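Local coordinates for NigD-like protein (PDB 3K6O) that is of unknown function but, as a NigD-like protein made with a signal sequence, probably works outside the cytoplasm, joining an OB domain to a beta sandwich, at residues A[85-90]-A[171-176]; A[113-118]-A[177-182]; A[119-124]-A[167-172]; A[134-139]-A[150-155]. One frame throughout, in Å; residues are numbered along the deposited sequence.

From the N terminus, the chain passes strands of the OB domain and runs along strand 75-93 to residues 85-90, whose partner in contact 1, 171-176, comes 81 residues later. Residues 113-118, a turn leading into strand 117-125, open contact 2, and 119-124 on that strand open contact 3. The hairpin 134-139/150-155 closes first, so contact 4 is nested inside the loops of the other three. Strand 165-173 next closes contact 3 with 167-172 and contact 1 with 171-176, the two sharing Ser171 and Phe172. Residues 177-182 close contact 2 last; its loop encloses contact 3 and crosses that of contact 1. Together they bind strand 75-93, the sandwich strands and a surface turn.

Contact 1 of 4, residues A[85-90]-A[171-176]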
loop_
_atom_site.group_PDB
_atom_site.type_symbol
_atom_site.label_atom_id
_atom_site.label_comp_id
_atom_site.label_asym_id
_atom_site.label_seq_id
_atom_site.Cartn_x
_atom_site.Cartn_y
_atom_site.Cartn_z
ATOM N N VAL A 85 5.272 -5.137 4.326
ATOM C CA VAL A 85 5.088 -3.930 3.517
ATOM C C VAL A 85 5.148 -2.716 4.424
ATOM O O VAL A 85 4.372 -2.598 5.344
ATOM C CB VAL A 85 3.777 -4.005 2.750
ATOM C CG1 VAL A 85 3.490 -2.671 2.036
ATOM C CG2 VAL A 85 3.816 -5.222 1.754
ATOM N N PRO A 86 6.091 -1.795 4.175
ATOM C CA PRO A 86 6.124 -0.612 5.021
ATOM C C PRO A 86 4.868 0.240 4.889
ATOM O O PRO A 86 4.326 0.368 3.801
ATOM C CB PRO A 86 7.365 0.179 4.528
ATOM C CG PRO A 86 7.889 -0.527 3.333
ATOM C CD PRO A 86 7.221 -1.880 3.232
ATOM N N VAL A 87 4.421 0.810 6.001
ATOM C CA VAL A 87 3.254 1.657 6.045
ATOM C C VAL A 87 3.752 3.049 6.314
ATOM O O VAL A 87 4.467 3.237 7.294
ATOM C CB VAL A 87 2.271 1.234 7.155
ATOM C CG1 VAL A 87 1.154 2.284 7.249
ATOM C CG2 VAL A 87 1.652 -0.138 6.826
ATOM N N GLN A 88 3.428 4.004 5.426
ATOM C CA GLN A 88 3.851 5.410 5.559
ATOM C C GLN A 88 2.669 6.336 5.758
ATOM O O GLN A 88 1.557 6.085 5.266
ATOM C CB GLN A 88 4.693 5.895 4.349
ATOM C CG GLN A 88 6.089 5.401 4.361
ATOM C CD GLN A 88 6.965 5.955 3.242
ATOM O OE1 GLN A 88 6.992 7.190 2.941
ATOM N NE2 GLN A 88 7.709 5.059 2.636
ATOM N N LYS A 89 2.911 7.408 6.501
ATOM C CA LYS A 89 1.910 8.436 6.677
ATOM C C LYS A 89 1.967 9.387 5.491
ATOM O O LYS A 89 3.029 9.620 4.940
ATOM C CB LYS A 89 2.225 9.272 7.916
ATOM C CG LYS A 89 2.047 8.532 9.237
ATOM C CD LYS A 89 2.963 9.215 10.304
ATOM C CE LYS A 89 2.912 8.513 11.655
ATOM N NZ LYS A 89 3.615 7.165 11.632
ATOM N N ILE A 90 0.829 9.988 5.176
ATOM C CA ILE A 90 0.797 11.202 4.356
ATOM C C ILE A 90 1.555 12.344 5.069
ATOM O O ILE A 90 1.541 12.468 6.296
ATOM C CB ILE A 90 -0.653 11.573 4.014
ATOM C CG1 ILE A 90 -1.218 10.504 3.061
ATOM C CG2 ILE A 90 -0.755 13.035 3.414
ATOM C CD1 ILE A 90 -2.712 10.640 2.708
ATOM N N SER A 171 2.467 1.022 1.465
ATOM C CA SER A 171 1.077 1.369 1.703
ATOM C C SER A 171 1.056 2.674 2.462
ATOM O O SER A 171 1.676 2.757 3.508
ATOM C CB SER A 171 0.372 0.304 2.524
ATOM O OG SER A 171 0.103 -0.834 1.744
ATOM N N PHE A 172 0.370 3.687 1.910
ATOM C CA PHE A 172 0.190 4.970 2.553
ATOM C C PHE A 172 -1.142 5.002 3.219
ATOM O O PHE A 172 -2.121 4.771 2.577
ATOM C CB PHE A 172 0.240 6.063 1.502
ATOM C CG PHE A 172 1.566 6.127 0.773
ATOM C CD1 PHE A 172 2.638 6.778 1.347
ATOM C CD2 PHE A 172 1.730 5.533 -0.472
ATOM C CE1 PHE A 172 3.848 6.846 0.708
ATOM C CE2 PHE A 172 2.952 5.599 -1.150
ATOM C CZ PHE A 172 4.014 6.247 -0.543
ATOM N N LYS A 173 -1.195 5.298 4.509
ATOM C CA LYS A 173 -2.462 5.480 5.179
ATOM C C LYS A 173 -3.193 6.703 4.659
ATOM O O LYS A 173 -2.661 7.819 4.711
ATOM C CB LYS A 173 -2.287 5.597 6.697
ATOM C CG LYS A 173 -2.070 4.257 7.382
ATOM C CD LYS A 173 -2.155 4.356 8.924
ATOM C CE LYS A 173 -3.635 4.464 9.412
ATOM N NZ LYS A 173 -4.481 3.383 8.809
ATOM N N LEU A 174 -4.423 6.499 4.198
ATOM C CA LEU A 174 -5.198 7.587 3.567
ATOM C C LEU A 174 -5.836 8.565 4.569
ATOM O O LEU A 174 -5.957 9.776 4.299
ATOM C CB LEU A 174 -6.222 7.011 2.618
ATOM C CG LEU A 174 -5.641 6.552 1.256
ATOM C CD1 LEU A 174 -6.675 5.770 0.417
ATOM C CD2 LEU A 174 -5.086 7.726 0.426
ATOM N N ASP A 175 -6.209 8.021 5.723
ATOM C CA ASP A 175 -6.855 8.731 6.807
ATOM C C ASP A 175 -7.993 9.565 6.248
ATOM O O ASP A 175 -8.960 8.968 5.747
ATOM C CB ASP A 175 -5.824 9.531 7.611
ATOM C CG ASP A 175 -4.845 8.628 8.352
ATOM O OD1 ASP A 175 -5.281 7.569 8.755
ATOM O OD2 ASP A 175 -3.653 8.958 8.510
ATOM N N ASP A 176 -7.906 10.909 6.279
ATOM C CA ASP A 176 -9.081 11.686 5.922
ATOM C C ASP A 176 -9.296 11.640 4.405
ATOM O O ASP A 176 -10.318 12.050 3.973
ATOM C CB ASP A 176 -9.011 13.155 6.358
ATOM C CG ASP A 176 -8.933 13.365 7.851
ATOM O OD1 ASP A 176 -8.832 12.440 8.683
ATOM O OD2 ASP A 176 -9.046 14.540 8.198
HETATM O O HOH W 1 -1.439 9.430 6.687
#
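Gln88 and Phe172 stand side by side at the middle of a parallel strand pair, where strand 75-93, which also pairs with strands 40-43 and 58-66 of the OB domain, meets strand 165-173 of the beta sandwich. The evidence is the bond pattern: Ser171 N donates to Pro86 O at 3.1 Å, Gln88 N to Ser171 O at 2.9 Å, and Lys173 N to Gln88 O at 3.0 Å. The two short strand segments run at 39° to one another, a marked twist. The Phe172 side chain can be followed outward from its CB, which lies 4.0 Å from Gln88 O and also packs on Leu136 CD2. With CG anti to its own carbonyl carbon (chi1 -62°), the ring is carried back alongside Gln88, so that CD1 rests 3.7 Å from Gln88 CB and CE1 follows close by the same methylene, approached obliquely. Toward the tip, CE2 packs on Leu154 CD2 and CZ on Leu134 O, atoms of the neighbouring hairpin. Were Phe172 an alanine, a gap would probably open between Gln88 and Leu154, and the hairpin leucines would lose the ring. On the other face of the pair, the Val87 and Lys173 side chains cross, with Val87 CG1 3.8 Å from Lys173 CG, and the lysine tail then bends away. At the far end the direct backbone pairing gives way to Ile90, whose CD1 lies 3.5 Å from Lys173 O. One water bridges that end, accepting from Ile90 N at 2.8 Å and donating to Lys173 O and Asp175 OD2.

Contact 2 of 4, residues A[113-118]-A[177-182]; sequences PSDDYL and YSPENS
The tight turn of the beta hairpin 107-113/117-125 meets a type I beta turn, Ser178 to Asn181, through Asp115 on one side and Ser178, Pro179 and Glu180 on the other. The Pro179 ring rests on backbone carbonyls, its CD 3.4 Å from Asp115 O and the ring also near Ser114 O. The same Asp115 O has Ser178 CB 3.3 Å away. Farther out, Asp115 and Glu180 cross at about a right angle. Asp115 OD2 and Glu180 OE2 are only 2.5 Å apart, with the two carboxylate planes turned 61° to one another; oxygens this close suggest that one acid holds a proton. The approach depends on a kink in the glutamate at chi2 (-86°), which brings its carboxylate across to that of Asp115, while Glu180 CG passes 3.4 Å from Asp115 OD1. Both segments belong to the C-terminal beta sandwich, the 177-182 turn lying in the loop between strands 165-173 and 186-191. Both partners carry their own local braces. In the hairpin, Ser114 OG accepts from Tyr117 N at 3.2 Å, an ST motif, and Ser114 N donates to Tyr117 O. In the facing turn, Ser178 OG accepts from Glu180 N at 3.2 Å, which makes an ST turn, while the backbone closes from Asn181 N to Ser178 O. The serine hydroxyl is also tied to the hairpin through a water, 3.0 Å from Ser178 OG, which donates to Asp116 OD1. Behind the contact, Pro179 also packs on Tyr205 and Leu207, which places the 177-182 turn against a later part of the chain.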
loop_
_atom_site.group_PDB
_atom_site.type_symbol
_atom_site.label_atom_id
_atom_site.label_comp_id
_atom_site.label_asym_id
_atom_site.label_seq_id
_atom_site.Cartn_x
_atom_site.Cartn_y
_atom_site.Cartn_z
ATOM N N PRO A 113 -6.016 2.289 -4.581
ATOM C CA PRO A 113 -6.490 2.506 -3.222
ATOM C C PRO A 113 -7.301 1.332 -2.727
ATOM O O PRO A 113 -7.948 0.652 -3.511
ATOM C CB PRO A 113 -7.405 3.729 -3.366
ATOM C CG PRO A 113 -7.989 3.595 -4.738
ATOM C CD PRO A 113 -6.910 2.894 -5.588
ATOM N N SER A 114 -7.263 1.130 -1.426
ATOM C CA SER A 114 -8.162 0.280 -0.705
ATOM C C SER A 114 -8.857 1.176 0.335
ATOM O O SER A 114 -8.604 2.381 0.384
ATOM C CB SER A 114 -7.360 -0.802 0.016
ATOM O OG SER A 114 -6.451 -0.189 0.918
ATOM N N ASP A 115 -9.663 0.581 1.209
ATOM C CA ASP A 115 -10.411 1.362 2.196
ATOM C C ASP A 115 -9.487 2.209 3.038
ATOM O O ASP A 115 -9.876 3.303 3.414
ATOM C CB ASP A 115 -11.279 0.473 3.122
ATOM C CG ASP A 115 -12.420 1.269 3.854
ATOM O OD1 ASP A 115 -13.172 2.028 3.189
ATOM O OD2 ASP A 115 -12.560 1.122 5.108
ATOM N N ASP A 116 -8.298 1.702 3.372
ATOM C CA ASP A 116 -7.436 2.392 4.326
ATOM C C ASP A 116 -6.147 2.905 3.730
ATOM O O ASP A 116 -5.513 3.738 4.369
ATOM C CB ASP A 116 -7.039 1.526 5.535
ATOM C CG ASP A 116 -8.217 1.072 6.373
ATOM O OD1 ASP A 116 -9.211 1.817 6.560
ATOM O OD2 ASP A 116 -8.116 -0.054 6.876
ATOM N N TYR A 117 -5.763 2.427 2.548
ATOM C CA TYR A 117 -4.421 2.731 2.010
ATOM C C TYR A 117 -4.370 3.053 0.552
ATOM O O TYR A 117 -5.179 2.579 -0.206
ATOM C CB TYR A 117 -3.455 1.560 2.209
ATOM C CG TYR A 117 -3.406 0.961 3.595
ATOM C CD1 TYR A 117 -2.544 1.461 4.569
ATOM C CD2 TYR A 117 -4.218 -0.114 3.923
ATOM C CE1 TYR A 117 -2.476 0.915 5.853
ATOM C CE2 TYR A 117 -4.160 -0.693 5.218
ATOM C CZ TYR A 117 -3.285 -0.176 6.171
ATOM O OH TYR A 117 -3.201 -0.752 7.424
ATOM N N LEU A 118 -3.396 3.865 0.170
ATOM C CA LEU A 118 -2.934 3.887 -1.206
ATOM C C LEU A 118 -1.744 2.914 -1.310
ATOM O O LEU A 118 -0.709 3.082 -0.665
ATOM C CB LEU A 118 -2.527 5.284 -1.634
ATOM C CG LEU A 118 -2.194 5.374 -3.120
ATOM C CD1 LEU A 118 -3.463 5.262 -3.991
ATOM C CD2 LEU A 118 -1.452 6.636 -3.447
ATOM N N TYR A 177 -8.315 11.177 3.626
ATOM C CA TYR A 177 -8.428 11.104 2.158
ATOM C C TYR A 177 -8.988 9.739 1.652
ATOM O O TYR A 177 -9.035 9.496 0.450
ATOM C CB TYR A 177 -7.083 11.414 1.529
ATOM C CG TYR A 177 -6.625 12.803 1.873
ATOM C CD1 TYR A 177 -7.107 13.881 1.191
ATOM C CD2 TYR A 177 -5.737 13.029 2.932
ATOM C CE1 TYR A 177 -6.734 15.177 1.523
ATOM C CE2 TYR A 177 -5.357 14.300 3.289
ATOM C CZ TYR A 177 -5.845 15.364 2.575
ATOM O OH TYR A 177 -5.477 16.593 2.921
ATOM N N SER A 178 -9.427 8.881 2.580
ATOM C CA SER A 178 -9.871 7.554 2.235
ATOM C C SER A 178 -11.351 7.519 1.859
ATOM O O SER A 178 -12.082 8.501 2.070
ATOM C CB SER A 178 -9.609 6.618 3.406
ATOM O OG SER A 178 -10.677 6.644 4.255
ATOM N N PRO A 179 -11.822 6.369 1.348
ATOM C CA PRO A 179 -13.205 6.259 0.961
ATOM C C PRO A 179 -14.199 6.277 2.111
ATOM O O PRO A 179 -15.401 6.390 1.890
ATOM C CB PRO A 179 -13.282 4.920 0.226
ATOM C CG PRO A 179 -11.977 4.387 0.140
ATOM C CD PRO A 179 -11.002 5.258 0.831
ATOM N N GLU A 180 -13.710 6.188 3.325
ATOM C CA GLU A 180 -14.546 6.390 4.503
ATOM C C GLU A 180 -14.915 7.841 4.725
ATOM O O GLU A 180 -15.794 8.093 5.504
ATOM C CB GLU A 180 -13.809 5.900 5.723
ATOM C CG GLU A 180 -13.441 4.441 5.639
ATOM C CD GLU A 180 -14.537 3.549 6.117
ATOM O OE1 GLU A 180 -15.747 3.954 6.113
ATOM O OE2 GLU A 180 -14.182 2.418 6.495
ATOM N N ASN A 181 -14.228 8.796 4.069
ATOM C CA ASN A 181 -14.703 10.157 4.035
ATOM C C ASN A 181 -15.858 10.292 3.036
ATOM O O ASN A 181 -15.671 10.214 1.829
ATOM C CB ASN A 181 -13.576 11.110 3.663
ATOM C CG ASN A 181 -13.986 12.557 3.750
ATOM O OD1 ASN A 181 -15.182 12.901 3.706
ATOM N ND2 ASN A 181 -12.980 13.437 3.846
ATOM N N SER A 182 -17.057 10.524 3.541
ATOM C CA SER A 182 -18.231 10.487 2.704
ATOM C C SER A 182 -18.354 11.714 1.803
ATOM O O SER A 182 -19.106 11.694 0.881
ATOM C CB SER A 182 -19.477 10.347 3.590
ATOM O OG SER A 182 -19.637 11.576 4.280
HETATM O O HOH W 2 -9.374 4.789 6.245
#

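Contact 3 of 4, residues A[119-124]-A[167-172]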
loop_
_atom_site.group_PDB
_atom_site.type_symbol
_atom_site.label_atom_id
_atom_site.label_comp_id
_atom_site.label_asym_id
_atom_site.label_seq_id
_atom_site.Cartn_x
_atom_site.Cartn_y
_atom_site.Cartn_z
ATOM N N ASN A 119 -1.925 1.901 -2.148
ATOM C CA ASN A 119 -0.982 0.808 -2.339
ATOM C C ASN A 119 -0.217 1.030 -3.615
ATOM O O ASN A 119 -0.800 1.185 -4.689
ATOM C CB ASN A 119 -1.737 -0.509 -2.396
ATOM C CG ASN A 119 -2.562 -0.728 -1.139
ATOM O OD1 ASN A 119 -2.011 -0.848 -0.028
ATOM N ND2 ASN A 119 -3.903 -0.717 -1.287
ATOM N N VAL A 120 1.100 1.027 -3.491
ATOM C CA VAL A 120 1.971 1.264 -4.629
ATOM C C VAL A 120 3.063 0.176 -4.736
ATOM O O VAL A 120 3.770 -0.101 -3.791
ATOM C CB VAL A 120 2.615 2.636 -4.514
ATOM C CG1 VAL A 120 3.345 3.005 -5.869
ATOM C CG2 VAL A 120 1.553 3.688 -4.159
ATOM N N ARG A 121 3.176 -0.438 -5.904
ATOM C CA ARG A 121 4.302 -1.273 -6.215
ATOM C C ARG A 121 5.096 -0.485 -7.217
ATOM O O ARG A 121 4.530 0.018 -8.187
ATOM C CB ARG A 121 3.869 -2.608 -6.811
ATOM C CG ARG A 121 5.068 -3.570 -7.018
ATOM C CD ARG A 121 4.621 -4.997 -7.252
ATOM N NE ARG A 121 4.049 -5.063 -8.580
ATOM C CZ ARG A 121 4.225 -6.048 -9.444
ATOM N NH1 ARG A 121 4.930 -7.131 -9.128
ATOM N NH2 ARG A 121 3.661 -5.943 -10.631
ATOM N N PHE A 122 6.400 -0.361 -6.987
ATOM C CA PHE A 122 7.230 0.524 -7.793
ATOM C C PHE A 122 8.681 0.107 -7.795
ATOM O O PHE A 122 9.088 -0.784 -7.041
ATOM C CB PHE A 122 7.116 1.970 -7.312
ATOM C CG PHE A 122 7.779 2.249 -5.973
ATOM C CD1 PHE A 122 7.235 1.774 -4.786
ATOM C CD2 PHE A 122 8.928 3.031 -5.896
ATOM C CE1 PHE A 122 7.831 2.044 -3.567
ATOM C CE2 PHE A 122 9.528 3.311 -4.660
ATOM C CZ PHE A 122 8.963 2.819 -3.491
HETATM N N MSE A 123 9.456 0.726 -8.679
HETATM C CA MSE A 123 10.882 0.455 -8.774
HETATM C C MSE A 123 11.623 1.580 -8.074
HETATM O O MSE A 123 11.290 2.749 -8.245
HETATM C CB MSE A 123 11.324 0.374 -10.238
HETATM C CG MSE A 123 10.593 -0.666 -11.105
HETATM SE SE MSE A 123 10.669 -2.495 -10.420
HETATM C CE MSE A 123 12.450 -2.961 -10.881
ATOM N N LEU A 124 12.614 1.220 -7.272
ATOM C CA LEU A 124 13.480 2.193 -6.622
ATOM C C LEU A 124 14.940 1.824 -6.804
ATOM O O LEU A 124 15.302 0.655 -6.924
ATOM C CB LEU A 124 13.157 2.317 -5.123
ATOM C CG LEU A 124 13.402 1.096 -4.223
ATOM C CD1 LEU A 124 13.320 1.519 -2.749
ATOM C CD2 LEU A 124 12.370 0.050 -4.492
ATOM N N PRO A 167 12.359 -3.891 -7.009
ATOM C CA PRO A 167 10.922 -3.687 -6.758
ATOM C C PRO A 167 10.678 -3.331 -5.326
ATOM O O PRO A 167 11.485 -3.686 -4.470
ATOM C CB PRO A 167 10.285 -5.045 -7.105
ATOM C CG PRO A 167 11.364 -5.804 -7.831
ATOM C CD PRO A 167 12.657 -5.305 -7.290
ATOM N N GLY A 168 9.597 -2.592 -5.075
ATOM C CA GLY A 168 9.291 -2.120 -3.730
ATOM C C GLY A 168 7.803 -1.969 -3.645
ATOM O O GLY A 168 7.162 -1.710 -4.663
HETATM N N MSE A 169 7.260 -2.209 -2.453
HETATM C CA MSE A 169 5.866 -2.007 -2.170
HETATM C C MSE A 169 5.772 -1.132 -0.949
HETATM O O MSE A 169 6.583 -1.265 -0.034
HETATM C CB MSE A 169 5.192 -3.322 -1.857
HETATM C CG MSE A 169 3.721 -3.168 -1.634
HETATM SE SE MSE A 169 2.703 -3.420 -3.273
HETATM C CE MSE A 169 3.158 -5.333 -3.235
ATOM N N VAL A 170 4.779 -0.237 -0.941
ATOM C CA VAL A 170 4.486 0.600 0.195
ATOM C C VAL A 170 2.972 0.849 0.243
ATOM O O VAL A 170 2.281 0.870 -0.813
ATOM C CB VAL A 170 5.246 1.942 0.092
ATOM C CG1 VAL A 170 4.830 2.629 -1.170
ATOM C CG2 VAL A 170 4.941 2.852 1.267
ATOM N N SER A 171 2.467 1.022 1.465
ATOM C CA SER A 171 1.077 1.369 1.703
ATOM C C SER A 171 1.056 2.674 2.462
ATOM O O SER A 171 1.676 2.757 3.508
ATOM C CB SER A 171 0.372 0.304 2.524
ATOM O OG SER A 171 0.103 -0.834 1.744
ATOM N N PHE A 172 0.370 3.687 1.910
ATOM C CA PHE A 172 0.190 4.970 2.553
ATOM C C PHE A 172 -1.142 5.002 3.219
ATOM O O PHE A 172 -2.121 4.771 2.577
ATOM C CB PHE A 172 0.240 6.063 1.502
ATOM C CG PHE A 172 1.566 6.127 0.773
ATOM C CD1 PHE A 172 2.638 6.778 1.347
ATOM C CD2 PHE A 172 1.730 5.533 -0.472
ATOM C CE1 PHE A 172 3.848 6.846 0.708
ATOM C CE2 PHE A 172 2.952 5.599 -1.150
ATOM C CZ PHE A 172 4.014 6.247 -0.543
#
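Val120 and Val170 form a hydrogen-bonded pair in an antiparallel strand ladder of the beta sandwich, Val120 N reaching Val170 O at 2.9 Å and Val170 N answering to Val120 O. The tight part is the face carrying Val120, Phe122, Val170 and Phe172, all buried. There Val120 CG2 meets the edge of the Phe172 ring, near its plane, 3.8 Å from CE2. Phe122 is held with CG between its backbone N and carbonyl carbon (chi1 71°), which tips the ring across the partner strand and leaves CE1 3.9 Å from Val170 CG1. Gly168 has no side chain, and Leu124 CD2 settles 3.8 Å from its CA. Beside it, Gly168 N meets Phe122 O at 2.7 Å, but this bond is bent and weak. The opposite face is polar at one end: Ser171 OG donates to Asn119 OD1 at 2.8 Å, in the carbonyl plane, and Arg58 binds both, NE to the hydroxyl and NH2 to the amide oxygen. Without the Asn119 amide, as with an alanine at this position, Ser171 OG and Arg58 NH2 would probably each lose an acceptor. Toward the other end this face turns looser, Arg121, Met123 and Pro167 all being partly exposed; the selenium of selenomethionine Met123 lies 3.9 Å from Pro167 CA. Arg121, whose CB touches Met169 SE at 3.8 Å, sends its guanidinium to Asp110 and to Asp219 of helix 217-221. Strand 107-113 flanks 117-125, strand 75-93 flanks 165-173, and Leu134 of strand 133-139 covers Phe122, Val170 and Phe172.

Contact 4 of 4, residues A[134-139]-A[150-155]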
loop_
_atom_site.group_PDB
_atom_site.type_symbol
_atom_site.label_atom_id
_atom_site.label_comp_id
_atom_site.label_asym_id
_atom_site.label_seq_id
_atom_site.Cartn_x
_atom_site.Cartn_y
_atom_site.Cartn_z
ATOM N N LEU A 134 9.943 7.394 -1.238
ATOM C CA LEU A 134 8.692 7.668 -1.913
ATOM C C LEU A 134 7.673 8.226 -0.889
ATOM O O LEU A 134 7.279 7.524 0.045
ATOM C CB LEU A 134 8.147 6.399 -2.560
ATOM C CG LEU A 134 6.917 6.611 -3.464
ATOM C CD1 LEU A 134 7.263 7.402 -4.748
ATOM C CD2 LEU A 134 6.240 5.300 -3.819
ATOM N N ASN A 135 7.219 9.465 -1.091
ATOM C CA ASN A 135 6.174 10.047 -0.242
ATOM C C ASN A 135 4.852 10.344 -0.989
ATOM O O ASN A 135 4.811 10.552 -2.215
ATOM C CB ASN A 135 6.675 11.350 0.369
ATOM C CG ASN A 135 7.697 11.150 1.455
ATOM O OD1 ASN A 135 8.903 11.445 1.280
ATOM N ND2 ASN A 135 7.250 10.689 2.571
ATOM N N LEU A 136 3.787 10.376 -0.227
ATOM C CA LEU A 136 2.452 10.780 -0.684
ATOM C C LEU A 136 2.108 12.041 0.067
ATOM O O LEU A 136 2.016 12.038 1.299
ATOM C CB LEU A 136 1.409 9.715 -0.359
ATOM C CG LEU A 136 0.001 9.921 -0.942
ATOM C CD1 LEU A 136 0.040 9.943 -2.470
ATOM C CD2 LEU A 136 -0.940 8.848 -0.427
ATOM N N VAL A 137 1.991 13.146 -0.667
ATOM C CA VAL A 137 1.955 14.424 -0.032
ATOM C C VAL A 137 0.689 15.158 -0.355
ATOM O O VAL A 137 0.109 14.971 -1.415
ATOM C CB VAL A 137 3.165 15.243 -0.480
ATOM C CG1 VAL A 137 4.460 14.380 -0.366
ATOM C CG2 VAL A 137 2.931 15.757 -1.890
ATOM N N VAL A 138 0.275 16.021 0.559
ATOM C CA VAL A 138 -0.672 17.095 0.264
ATOM C C VAL A 138 0.075 18.354 -0.107
ATOM O O VAL A 138 0.876 18.852 0.681
ATOM C CB VAL A 138 -1.564 17.392 1.476
ATOM C CG1 VAL A 138 -2.642 18.534 1.165
ATOM C CG2 VAL A 138 -2.220 16.093 1.967
ATOM N N ASN A 139 -0.177 18.868 -1.303
ATOM C CA ASN A 139 0.539 20.033 -1.788
ATOM C C ASN A 139 -0.093 21.283 -1.205
ATOM O O ASN A 139 -1.192 21.676 -1.618
ATOM C CB ASN A 139 0.485 20.084 -3.316
ATOM C CG ASN A 139 1.455 21.127 -3.913
ATOM O OD1 ASN A 139 1.747 22.093 -3.250
ATOM N ND2 ASN A 139 1.911 20.945 -5.178
ATOM N N ALA A 150 -10.157 14.168 -3.601
ATOM C CA ALA A 150 -8.925 14.366 -2.881
ATOM C C ALA A 150 -7.813 14.515 -3.910
ATOM O O ALA A 150 -7.742 13.728 -4.832
ATOM C CB ALA A 150 -8.644 13.147 -1.995
ATOM N N HIS A 151 -6.930 15.492 -3.716
ATOM C CA HIS A 151 -5.752 15.669 -4.536
ATOM C C HIS A 151 -4.435 15.495 -3.743
ATOM O O HIS A 151 -4.122 16.278 -2.833
ATOM C CB HIS A 151 -5.794 17.051 -5.184
ATOM C CG HIS A 151 -7.001 17.275 -6.031
ATOM N ND1 HIS A 151 -6.972 17.207 -7.411
ATOM C CD2 HIS A 151 -8.286 17.560 -5.694
ATOM C CE1 HIS A 151 -8.180 17.457 -7.883
ATOM N NE2 HIS A 151 -8.996 17.672 -6.867
ATOM N N LEU A 152 -3.690 14.452 -4.106
ATOM C CA LEU A 152 -2.421 14.059 -3.471
ATOM C C LEU A 152 -1.346 13.903 -4.543
ATOM O O LEU A 152 -1.654 13.729 -5.767
ATOM C CB LEU A 152 -2.590 12.725 -2.725
ATOM C CG LEU A 152 -3.633 12.714 -1.632
ATOM C CD1 LEU A 152 -3.868 11.293 -1.043
ATOM C CD2 LEU A 152 -3.370 13.764 -0.547
ATOM N N GLU A 153 -0.082 13.913 -4.111
ATOM C CA GLU A 153 0.995 13.709 -5.070
ATOM C C GLU A 153 1.979 12.720 -4.540
ATOM O O GLU A 153 2.298 12.723 -3.359
ATOM C CB GLU A 153 1.697 15.033 -5.421
ATOM C CG GLU A 153 0.756 16.217 -5.709
ATOM C CD GLU A 153 1.507 17.483 -6.165
ATOM O OE1 GLU A 153 2.758 17.401 -6.295
ATOM O OE2 GLU A 153 0.844 18.538 -6.365
ATOM N N LEU A 154 2.459 11.858 -5.416
ATOM C CA LEU A 154 3.533 10.960 -5.065
ATOM C C LEU A 154 4.830 11.634 -5.482
ATOM O O LEU A 154 4.954 12.073 -6.610
ATOM C CB LEU A 154 3.435 9.626 -5.795
ATOM C CG LEU A 154 2.662 8.425 -5.266
ATOM C CD1 LEU A 154 2.902 7.306 -6.313
ATOM C CD2 LEU A 154 3.065 7.996 -3.853
ATOM N N ARG A 155 5.777 11.698 -4.561
ATOM C CA ARG A 155 7.036 12.371 -4.764
ATOM C C ARG A 155 8.163 11.371 -4.490
ATOM O O ARG A 155 8.263 10.842 -3.379
ATOM C CB ARG A 155 7.111 13.576 -3.817
ATOM C CG ARG A 155 6.040 14.636 -4.066
ATOM C CD ARG A 155 6.214 15.207 -5.481
ATOM N NE ARG A 155 5.487 16.466 -5.724
ATOM C CZ ARG A 155 6.018 17.685 -5.727
ATOM N NH1 ARG A 155 7.310 17.900 -5.491
ATOM N NH2 ARG A 155 5.247 18.707 -6.033
HETATM O O HOH W 3 -2.272 18.109 -3.118
#
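The carboxylate of Glu153 is held by two flat neighbours, the amide of Asn139 across the strands and the guanidinium of Arg155 on its own strand. Asn139 ND2 donates to Glu153 OE2 at 2.9 Å from above the carboxylate plane, 41° out of it, while the acceptor lies in the plane of the amide; the two groups are turned 72° to one another. Glu153 CD lies in plane at the guanidinium edge, where Arg155 binds side-on: NH2 at 2.8 Å and NE at 2.9 Å both reach Glu153 OE1, a salt bridge that holds the carboxylate from the other oxygen. Arg155 NH1 goes on to Gly102 O, and Asn139 OD1 accepts from Met141 N. Beneath these groups, Val137 fills the same face, its CG2 3.4 Å from Glu153 O and 4.0 Å from Arg155 CG. These residues sit on the antiparallel hairpin 133-139/149-157 of the beta sandwich. Paired bonds join Asn135 with Arg155 and Val137 with Glu153, the shortest being Val137 N to Glu153 O at 2.7 Å. Leu134, Leu136, Leu152 and Leu154 line the buried face, with Leu136 CD1 3.9 Å from Leu154 CD2, and strand 186-191 adds Ile187 on Leu152 and Val191 on Leu154. Toward the connecting loop, Val138 CG2 touches Leu152 CD2 at 3.6 Å, and a water links Asn139 N to His151 O.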